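Local coordinates for protein CD8 alpha antigen (Sus scrofa, PDB 5EDX) that forms a homodimer of immunoglobulin V-set domains and probably serves as a T-cell co-receptor that binds MHC class I molecules, at residues L81-F93 and L102-A114. Sequence-based numbering, arbitrary orientation.
Sequences LHRFREEDQGYYF and LYFSNFMSVFLPA
The F–G hairpin of the V-set domain pairs G90-F93 with M108-F111 as antiparallel strands. G90 and V110 exchange two backbone hydrogen bonds, V110 N to G90 O being 2.9 Å. Y92 and M108 form a second such pair, with M108 N to Y92 O at 2.8 Å. Y91 and S109 between them are a non-hydrogen-bonded pair. Their side chains share a face with F93, F107 and F111, whose rings cluster with Y91. Y91 CB sits over the F107 ring face, 3.8 Å from its centroid. The edge of F111 is turned toward the face of Y91, with planes at 69°. F107 CE1 lies over a face of F93, 3.4 Å from F93 CD1. A chi1 of 58° sets F93 CG between backbone N and carbonyl carbon, bringing the ring to F107. This face belongs to the dimer interface: Y91 packs on A43, F93 on P46 and F107 on S44 of the second subunit. On the other face V110 CG1 meets F84 CE1 at 3.6 Å. V110 CG2 meets Y92 CD1 at 3.9 Å. Y92 OH donates in the carbonyl plane to D88 O, 2.6 Å away, the tyrosine corner of immunoglobulin domains. R85 salt-bridges D88, NE on OD1 and NH2 on OD2.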
ATOM      1  N   LEU A  81       7.873   0.191  17.981  1.00  9.50           N
ATOM      2  CA  LEU A  81       7.693  -1.222  18.281  1.00 11.08           C
ATOM      3  C   LEU A  81       8.287  -1.398  19.676  1.00 11.44           C
ATOM      4  O   LEU A  81       9.505  -1.422  19.844  1.00 12.21           O
ATOM      5  CB  LEU A  81       8.429  -2.082  17.257  1.00 10.93           C
ATOM      6  CG  LEU A  81       8.208  -1.731  15.780  1.00 12.58           C
ATOM      7  CD1 LEU A  81       9.081  -2.604  14.888  1.00 12.66           C
ATOM      8  CD2 LEU A  81       6.739  -1.856  15.388  1.00 12.70           C
ATOM      9  N   HIS A  82       7.416  -1.484  20.676  1.00 11.65           N
ATOM     10  CA  HIS A  82       7.836  -1.364  22.073  1.00 13.56           C
ATOM     11  C   HIS A  82       8.638  -2.527  22.626  1.00 14.06           C
ATOM     12  O   HIS A  82       9.521  -2.337  23.468  1.00 17.36           O
ATOM     13  CB  HIS A  82       6.617  -1.119  22.961  1.00 13.79           C
ATOM     14  CG  HIS A  82       6.083   0.275  22.864  1.00 14.02           C
ATOM     15  ND1 HIS A  82       5.012   0.607  22.066  1.00 19.80           N
ATOM     16  CD2 HIS A  82       6.490   1.424  23.451  1.00 11.55           C
ATOM     17  CE1 HIS A  82       4.773   1.905  22.173  1.00 13.08           C
ATOM     18  NE2 HIS A  82       5.659   2.422  23.005  1.00 20.28           N
ATOM     19  N   ARG A  83       8.314  -3.730  22.169  1.00 12.85           N
ATOM     20  CA  ARG A  83       8.887  -4.940  22.730  1.00 14.22           C
ATOM     21  C   ARG A  83       8.966  -5.938  21.588  1.00 12.32           C
ATOM     22  O   ARG A  83       8.117  -6.820  21.449  1.00 13.16           O
ATOM     23  CB  ARG A  83       7.976  -5.463  23.849  1.00 20.25           C
ATOM     24  CG  ARG A  83       8.701  -6.077  25.035  1.00 29.04           C
ATOM     25  CD  ARG A  83       7.743  -6.297  26.206  1.00 18.71           C
ATOM     26  NE  ARG A  83       7.839  -5.245  27.216  1.00 18.00           N
ATOM     27  CZ  ARG A  83       7.016  -5.127  28.254  1.00 16.20           C
ATOM     28  NH1 ARG A  83       6.019  -5.989  28.418  1.00 16.17           N
ATOM     29  NH2 ARG A  83       7.181  -4.146  29.129  1.00 17.97           N
ATOM     30  N   PHE A  84       9.998  -5.778  20.766  1.00 11.77           N
ATOM     31  CA  PHE A  84      10.056  -6.383  19.438  1.00 12.14           C
ATOM     32  C   PHE A  84       9.759  -7.880  19.455  1.00 13.24           C
ATOM     33  O   PHE A  84      10.432  -8.656  20.139  1.00 15.50           O
ATOM     34  CB  PHE A  84      11.416  -6.087  18.792  1.00 10.80           C
ATOM     35  CG  PHE A  84      11.496  -6.453  17.335  1.00 10.24           C
ATOM     36  CD1 PHE A  84      10.796  -5.726  16.387  1.00 13.21           C
ATOM     37  CD2 PHE A  84      12.295  -7.502  16.911  1.00 13.05           C
ATOM     38  CE1 PHE A  84      10.871  -6.051  15.051  1.00  9.82           C
ATOM     39  CE2 PHE A  84      12.377  -7.830  15.565  1.00 15.76           C
ATOM     40  CZ  PHE A  84      11.661  -7.109  14.636  1.00 12.60           C
ATOM     41  N   ARG A  85       8.738  -8.274  18.705  1.00 13.68           N
ATOM     42  CA  ARG A  85       8.349  -9.675  18.606  1.00 12.20           C
ATOM     43  C   ARG A  85       8.908 -10.291  17.326  1.00 15.24           C
ATOM     44  O   ARG A  85       9.210  -9.586  16.358  1.00 12.99           O
ATOM     45  CB  ARG A  85       6.822  -9.790  18.647  1.00 13.10           C
ATOM     46  CG  ARG A  85       6.203  -9.223  19.929  1.00 14.22           C
ATOM     47  CD  ARG A  85       4.693  -8.980  19.800  1.00 15.04           C
ATOM     48  NE  ARG A  85       4.383  -7.928  18.835  1.00 15.20           N
ATOM     49  CZ  ARG A  85       3.157  -7.494  18.556  1.00 17.18           C
ATOM     50  NH1 ARG A  85       2.104  -8.010  19.177  1.00 15.45           N
ATOM     51  NH2 ARG A  85       2.979  -6.543  17.654  1.00 16.12           N
ATOM     52  N   GLU A  86       9.051 -11.611  17.317  1.00 11.53           N
ATOM     53  CA  GLU A  86       9.560 -12.297  16.137  1.00 12.06           C
ATOM     54  C   GLU A  86       8.685 -11.971  14.931  1.00 16.83           C
ATOM     55  O   GLU A  86       9.178 -11.756  13.820  1.00 14.09           O
ATOM     56  CB  GLU A  86       9.588 -13.803  16.389  1.00 12.40           C
ATOM     57  CG  GLU A  86      10.213 -14.595  15.259  1.00 16.30           C
ATOM     58  CD  GLU A  86      10.544 -16.013  15.667  1.00 27.36           C
ATOM     59  OE1 GLU A  86      10.157 -16.414  16.785  1.00 18.33           O
ATOM     60  OE2 GLU A  86      11.192 -16.725  14.874  1.00 24.95           O
ATOM     61  N   GLU A  87       7.379 -11.910  15.168  1.00 11.05           N
ATOM     62  CA  GLU A  87       6.420 -11.619  14.116  1.00 12.38           C
ATOM     63  C   GLU A  87       6.335 -10.122  13.767  1.00 12.74           C
ATOM     64  O   GLU A  87       5.604  -9.746  12.857  1.00 11.99           O
ATOM     65  CB  GLU A  87       5.036 -12.165  14.487  1.00 13.64           C
ATOM     66  CG  GLU A  87       4.406 -11.540  15.727  1.00 14.68           C
ATOM     67  CD  GLU A  87       4.790 -12.250  17.017  1.00 16.56           C
ATOM     68  OE1 GLU A  87       5.788 -13.008  17.030  1.00 13.99           O
ATOM     69  OE2 GLU A  87       4.086 -12.043  18.028  1.00 15.18           O
ATOM     70  N   ASP A  88       7.077  -9.279  14.487  1.00 12.95           N
ATOM     71  CA  ASP A  88       7.178  -7.856  14.134  1.00 12.27           C
ATOM     72  C   ASP A  88       8.185  -7.628  13.003  1.00 13.39           C
ATOM     73  O   ASP A  88       8.282  -6.528  12.461  1.00 10.79           O
ATOM     74  CB  ASP A  88       7.578  -6.999  15.345  1.00 10.77           C
ATOM     75  CG  ASP A  88       6.435  -6.785  16.327  1.00 14.25           C
ATOM     76  OD1 ASP A  88       6.718  -6.602  17.532  1.00 13.58           O
ATOM     77  OD2 ASP A  88       5.263  -6.793  15.901  1.00 14.44           O
ATOM     78  N   GLN A  89       8.951  -8.657  12.649  1.00 11.23           N
ATOM     79  CA  GLN A  89       9.871  -8.517  11.527  1.00 10.54           C
ATOM     80  C   GLN A  89       9.126  -8.233  10.229  1.00  9.23           C
ATOM     81  O   GLN A  89       8.076  -8.813   9.965  1.00  9.74           O
ATOM     82  CB  GLN A  89      10.693  -9.783  11.349  1.00 11.20           C
ATOM     83  CG  GLN A  89      11.614 -10.089  12.496  1.00 12.86           C
ATOM     84  CD  GLN A  89      12.298 -11.418  12.292  1.00 14.16           C
ATOM     85  OE1 GLN A  89      11.726 -12.473  12.573  1.00 21.51           O
ATOM     86  NE2 GLN A  89      13.514 -11.381  11.774  1.00  9.00           N
ATOM     87  N   GLY A  90       9.687  -7.357   9.405  1.00 11.13           N
ATOM     88  CA  GLY A  90       9.067  -7.044   8.132  1.00 10.87           C
ATOM     89  C   GLY A  90       9.341  -5.628   7.672  1.00  9.67           C
ATOM     90  O   GLY A  90      10.349  -5.021   8.039  1.00  9.78           O
ATOM     91  N   TYR A  91       8.425  -5.101   6.868  1.00  9.85           N
ATOM     92  CA  TYR A  91       8.617  -3.818   6.201  1.00  9.00           C
ATOM     93  C   TYR A  91       7.585  -2.811   6.671  1.00  8.73           C
ATOM     94  O   TYR A  91       6.384  -3.065   6.611  1.00 10.78           O
ATOM     95  CB  TYR A  91       8.492  -4.016   4.694  1.00  9.28           C
ATOM     96  CG  TYR A  91       9.384  -5.117   4.194  1.00  9.22           C
ATOM     97  CD1 TYR A  91      10.749  -4.917   4.076  1.00 12.32           C
ATOM     98  CD2 TYR A  91       8.866  -6.366   3.860  1.00  9.52           C
ATOM     99  CE1 TYR A  91      11.582  -5.927   3.632  1.00 14.01           C
ATOM    100  CE2 TYR A  91       9.700  -7.386   3.408  1.00 11.81           C
ATOM    101  CZ  TYR A  91      11.054  -7.149   3.300  1.00 13.43           C
ATOM    102  OH  TYR A  91      11.903  -8.144   2.859  1.00 17.08           O
ATOM    103  N   TYR A  92       8.060  -1.669   7.153  1.00  7.67           N
ATOM    104  CA  TYR A  92       7.170  -0.624   7.630  1.00  8.69           C
ATOM    105  C   TYR A  92       7.304   0.592   6.728  1.00  8.49           C
ATOM    106  O   TYR A  92       8.402   0.913   6.272  1.00 10.24           O
ATOM    107  CB  TYR A  92       7.507  -0.266   9.081  1.00  7.21           C
ATOM    108  CG  TYR A  92       7.262  -1.414  10.037  1.00  8.23           C
ATOM    109  CD1 TYR A  92       8.203  -2.430  10.199  1.00  9.69           C
ATOM    110  CD2 TYR A  92       6.083  -1.492  10.762  1.00 10.34           C
ATOM    111  CE1 TYR A  92       7.968  -3.495  11.067  1.00 10.35           C
ATOM    112  CE2 TYR A  92       5.842  -2.550  11.638  1.00  7.22           C
ATOM    113  CZ  TYR A  92       6.790  -3.542  11.786  1.00 12.14           C
ATOM    114  OH  TYR A  92       6.549  -4.582  12.652  1.00 11.67           O
ATOM    115  N   PHE A  93       6.188   1.265   6.461  1.00  7.24           N
ATOM    116  CA  PHE A  93       6.226   2.407   5.554  1.00  8.84           C
ATOM    117  C   PHE A  93       5.010   3.295   5.729  1.00 10.42           C
ATOM    118  O   PHE A  93       4.006   2.877   6.303  1.00 10.40           O
ATOM    119  CB  PHE A  93       6.409   1.959   4.088  1.00  8.14           C
ATOM    120  CG  PHE A  93       5.335   1.028   3.573  1.00  7.91           C
ATOM    121  CD1 PHE A  93       5.239  -0.282   4.035  1.00 11.10           C
ATOM    122  CD2 PHE A  93       4.458   1.447   2.580  1.00  8.07           C
ATOM    123  CE1 PHE A  93       4.263  -1.141   3.536  1.00 11.28           C
ATOM    124  CE2 PHE A  93       3.480   0.592   2.073  1.00  8.98           C
ATOM    125  CZ  PHE A  93       3.386  -0.706   2.554  1.00 10.09           C
ATOM    126  N   LEU A 102      -2.099   8.186  -4.141  1.00 18.10           N
ATOM    127  CA  LEU A 102      -1.508   7.593  -2.945  1.00 16.20           C
ATOM    128  C   LEU A 102       0.010   7.606  -3.061  1.00 14.97           C
ATOM    129  O   LEU A 102       0.566   7.105  -4.043  1.00 14.80           O
ATOM    130  CB  LEU A 102      -1.987   6.150  -2.760  1.00 17.12           C
ATOM    131  CG  LEU A 102      -3.214   5.887  -1.891  1.00 25.52           C
ATOM    132  CD1 LEU A 102      -3.439   4.389  -1.755  1.00 23.56           C
ATOM    133  CD2 LEU A 102      -3.048   6.532  -0.521  1.00 19.70           C
ATOM    134  N   TYR A 103       0.674   8.184  -2.063  1.00 12.58           N
ATOM    135  CA  TYR A 103       2.127   8.234  -2.016  1.00 12.31           C
ATOM    136  C   TYR A 103       2.653   7.305  -0.933  1.00 13.13           C
ATOM    137  O   TYR A 103       2.035   7.163   0.117  1.00 16.04           O
ATOM    138  CB  TYR A 103       2.598   9.653  -1.697  1.00 16.27           C
ATOM    139  CG  TYR A 103       2.291  10.659  -2.781  1.00 15.11           C
ATOM    140  CD1 TYR A 103       3.225  10.950  -3.760  1.00 20.57           C
ATOM    141  CD2 TYR A 103       1.065  11.307  -2.824  1.00 20.61           C
ATOM    142  CE1 TYR A 103       2.948  11.870  -4.759  1.00 30.46           C
ATOM    143  CE2 TYR A 103       0.778  12.227  -3.818  1.00 17.32           C
ATOM    144  CZ  TYR A 103       1.724  12.501  -4.779  1.00 26.54           C
ATOM    145  OH  TYR A 103       1.445  13.416  -5.767  1.00 35.66           O
ATOM    146  N   PHE A 104       3.805   6.691  -1.179  1.00  9.78           N
ATOM    147  CA  PHE A 104       4.389   5.776  -0.199  1.00  9.03           C
ATOM    148  C   PHE A 104       5.829   6.142   0.106  1.00 12.68           C
ATOM    149  O   PHE A 104       6.586   6.468  -0.801  1.00 14.69           O
ATOM    150  CB  PHE A 104       4.350   4.337  -0.723  1.00  9.98           C
ATOM    151  CG  PHE A 104       2.978   3.871  -1.102  1.00 10.03           C
ATOM    152  CD1 PHE A 104       2.109   3.383  -0.142  1.00 11.44           C
ATOM    153  CD2 PHE A 104       2.555   3.919  -2.419  1.00 10.40           C
ATOM    154  CE1 PHE A 104       0.841   2.950  -0.487  1.00 15.44           C
ATOM    155  CE2 PHE A 104       1.283   3.485  -2.771  1.00 15.17           C
ATOM    156  CZ  PHE A 104       0.427   3.004  -1.806  1.00 15.12           C
ATOM    157  N   SER A 105       6.218   6.069   1.379  1.00 11.21           N
ATOM    158  CA  SER A 105       7.624   6.218   1.738  1.00 12.49           C
ATOM    159  C   SER A 105       8.366   4.949   1.356  1.00 12.43           C
ATOM    160  O   SER A 105       7.752   3.903   1.167  1.00 10.30           O
ATOM    161  CB  SER A 105       7.791   6.444   3.242  1.00 12.58           C
ATOM    162  OG  SER A 105       7.639   5.225   3.955  1.00 13.45           O
ATOM    163  N   ASN A 106       9.687   5.044   1.254  1.00 12.61           N
ATOM    164  CA  ASN A 106      10.523   3.854   1.146  1.00 12.62           C
ATOM    165  C   ASN A 106      10.268   2.930   2.326  1.00 11.45           C
ATOM    166  O   ASN A 106       9.874   3.382   3.407  1.00 10.80           O
ATOM    167  CB  ASN A 106      12.004   4.235   1.132  1.00 14.54           C
ATOM    168  CG  ASN A 106      12.408   4.955  -0.138  1.00 22.54           C
ATOM    169  OD1 ASN A 106      11.631   5.045  -1.088  1.00 18.64           O
ATOM    170  ND2 ASN A 106      13.632   5.467  -0.163  1.00 24.32           N
ATOM    171  N   PHE A 107      10.498   1.640   2.111  1.00 10.15           N
ATOM    172  CA  PHE A 107      10.421   0.644   3.173  1.00 11.29           C
ATOM    173  C   PHE A 107      11.491   0.885   4.232  1.00 14.08           C
ATOM    174  O   PHE A 107      12.640   1.194   3.914  1.00 14.45           O
ATOM    175  CB  PHE A 107      10.637  -0.756   2.589  1.00  9.61           C
ATOM    176  CG  PHE A 107       9.398  -1.388   2.015  1.00 10.07           C
ATOM    177  CD1 PHE A 107       8.212  -0.681   1.919  1.00 11.22           C
ATOM    178  CD2 PHE A 107       9.426  -2.708   1.576  1.00 12.49           C
ATOM    179  CE1 PHE A 107       7.078  -1.274   1.394  1.00 11.01           C
ATOM    180  CE2 PHE A 107       8.295  -3.304   1.053  1.00 10.97           C
ATOM    181  CZ  PHE A 107       7.121  -2.595   0.965  1.00 13.68           C
ATOM    182  N   MET A 108      11.108   0.734   5.493  1.00  8.73           N
ATOM    183  CA  MET A 108      12.069   0.591   6.574  1.00 11.17           C
ATOM    184  C   MET A 108      11.986  -0.870   6.999  1.00 14.93           C
ATOM    185  O   MET A 108      10.964  -1.312   7.518  1.00 10.64           O
ATOM    186  CB  MET A 108      11.722   1.530   7.729  1.00 10.05           C
ATOM    187  CG  MET A 108      12.087   2.999   7.449  1.00 14.05           C
ATOM    188  SD  MET A 108      11.108   4.231   8.339  1.00 14.79           S
ATOM    189  CE  MET A 108       9.564   4.134   7.447  1.00 18.02           C
ATOM    190  N   SER A 109      13.045  -1.628   6.742  0.51 13.60           N
ATOM    191  CA  SER A 109      13.044  -3.042   7.086  0.51 14.33           C
ATOM    192  C   SER A 109      13.527  -3.219   8.515  0.51 13.71           C
ATOM    193  O   SER A 109      14.487  -2.580   8.945  0.51 16.42           O
ATOM    194  CB  SER A 109      13.912  -3.853   6.117  0.51 17.09           C
ATOM    195  OG  SER A 109      15.279  -3.519   6.257  0.51 18.64           O
ATOM    196  N   VAL A 110      12.837  -4.070   9.260  1.00 11.69           N
ATOM    197  CA  VAL A 110      13.239  -4.376  10.620  1.00 11.62           C
ATOM    198  C   VAL A 110      13.288  -5.893  10.766  1.00 12.67           C
ATOM    199  O   VAL A 110      12.268  -6.564  10.629  1.00  9.79           O
ATOM    200  CB  VAL A 110      12.260  -3.786  11.647  1.00 11.63           C
ATOM    201  CG1 VAL A 110      12.847  -3.887  13.036  1.00 12.34           C
ATOM    202  CG2 VAL A 110      11.941  -2.328  11.301  1.00 14.03           C
ATOM    203  N   PHE A 111      14.480  -6.427  11.017  1.00 11.42           N
ATOM    204  CA  PHE A 111      14.669  -7.875  11.104  1.00 12.61           C
ATOM    205  C   PHE A 111      15.580  -8.248  12.271  1.00 15.20           C
ATOM    206  O   PHE A 111      16.426  -7.458  12.689  1.00 17.34           O
ATOM    207  CB  PHE A 111      15.262  -8.426   9.796  1.00 12.46           C
ATOM    208  CG  PHE A 111      14.265  -8.534   8.672  1.00 12.83           C
ATOM    209  CD1 PHE A 111      13.510  -9.682   8.509  1.00 13.49           C
ATOM    210  CD2 PHE A 111      14.069  -7.479   7.791  1.00 15.16           C
ATOM    211  CE1 PHE A 111      12.585  -9.790   7.486  1.00 15.65           C
ATOM    212  CE2 PHE A 111      13.146  -7.578   6.766  1.00 13.42           C
ATOM    213  CZ  PHE A 111      12.402  -8.734   6.611  1.00 14.57           C
ATOM    214  N   LEU A 112      15.376  -9.450  12.802  1.00 12.62           N
ATOM    215  CA  LEU A 112      16.271 -10.046  13.783  1.00 17.32           C
ATOM    216  C   LEU A 112      17.651 -10.248  13.158  1.00 24.18           C
ATOM    217  O   LEU A 112      17.775 -10.404  11.938  1.00 19.99           O
ATOM    218  CB  LEU A 112      15.716 -11.407  14.209  1.00 15.48           C
ATOM    219  CG  LEU A 112      15.026 -11.714  15.546  1.00 28.42           C
ATOM    220  CD1 LEU A 112      14.479 -10.498  16.262  1.00 23.05           C
ATOM    221  CD2 LEU A 112      13.936 -12.780  15.352  1.00 21.31           C
ATOM    222  N   PRO A 113      18.701 -10.238  13.988  1.00 26.61           N
ATOM    223  CA  PRO A 113      20.025 -10.618  13.489  1.00 38.74           C
ATOM    224  C   PRO A 113      19.996 -12.075  13.043  1.00 36.14           C
ATOM    225  O   PRO A 113      19.310 -12.882  13.667  1.00 39.89           O
ATOM    226  CB  PRO A 113      20.921 -10.459  14.723  1.00 39.28           C
ATOM    227  CG  PRO A 113      20.197  -9.490  15.601  1.00 37.52           C
ATOM    228  CD  PRO A 113      18.742  -9.789  15.390  1.00 28.75           C
ATOM    229  N   ALA A 114      20.716 -12.407  11.976  1.00 43.67           N
ATOM    230  CA  ALA A 114      20.726 -13.778  11.471  1.00 56.91           C
ATOM    231  C   ALA A 114      21.730 -14.651  12.219  1.00 56.05           C
ATOM    232  O   ALA A 114      22.218 -14.277  13.287  1.00 54.75           O
ATOM    233  CB  ALA A 114      21.010 -13.794   9.976  1.00 59.69           C
TER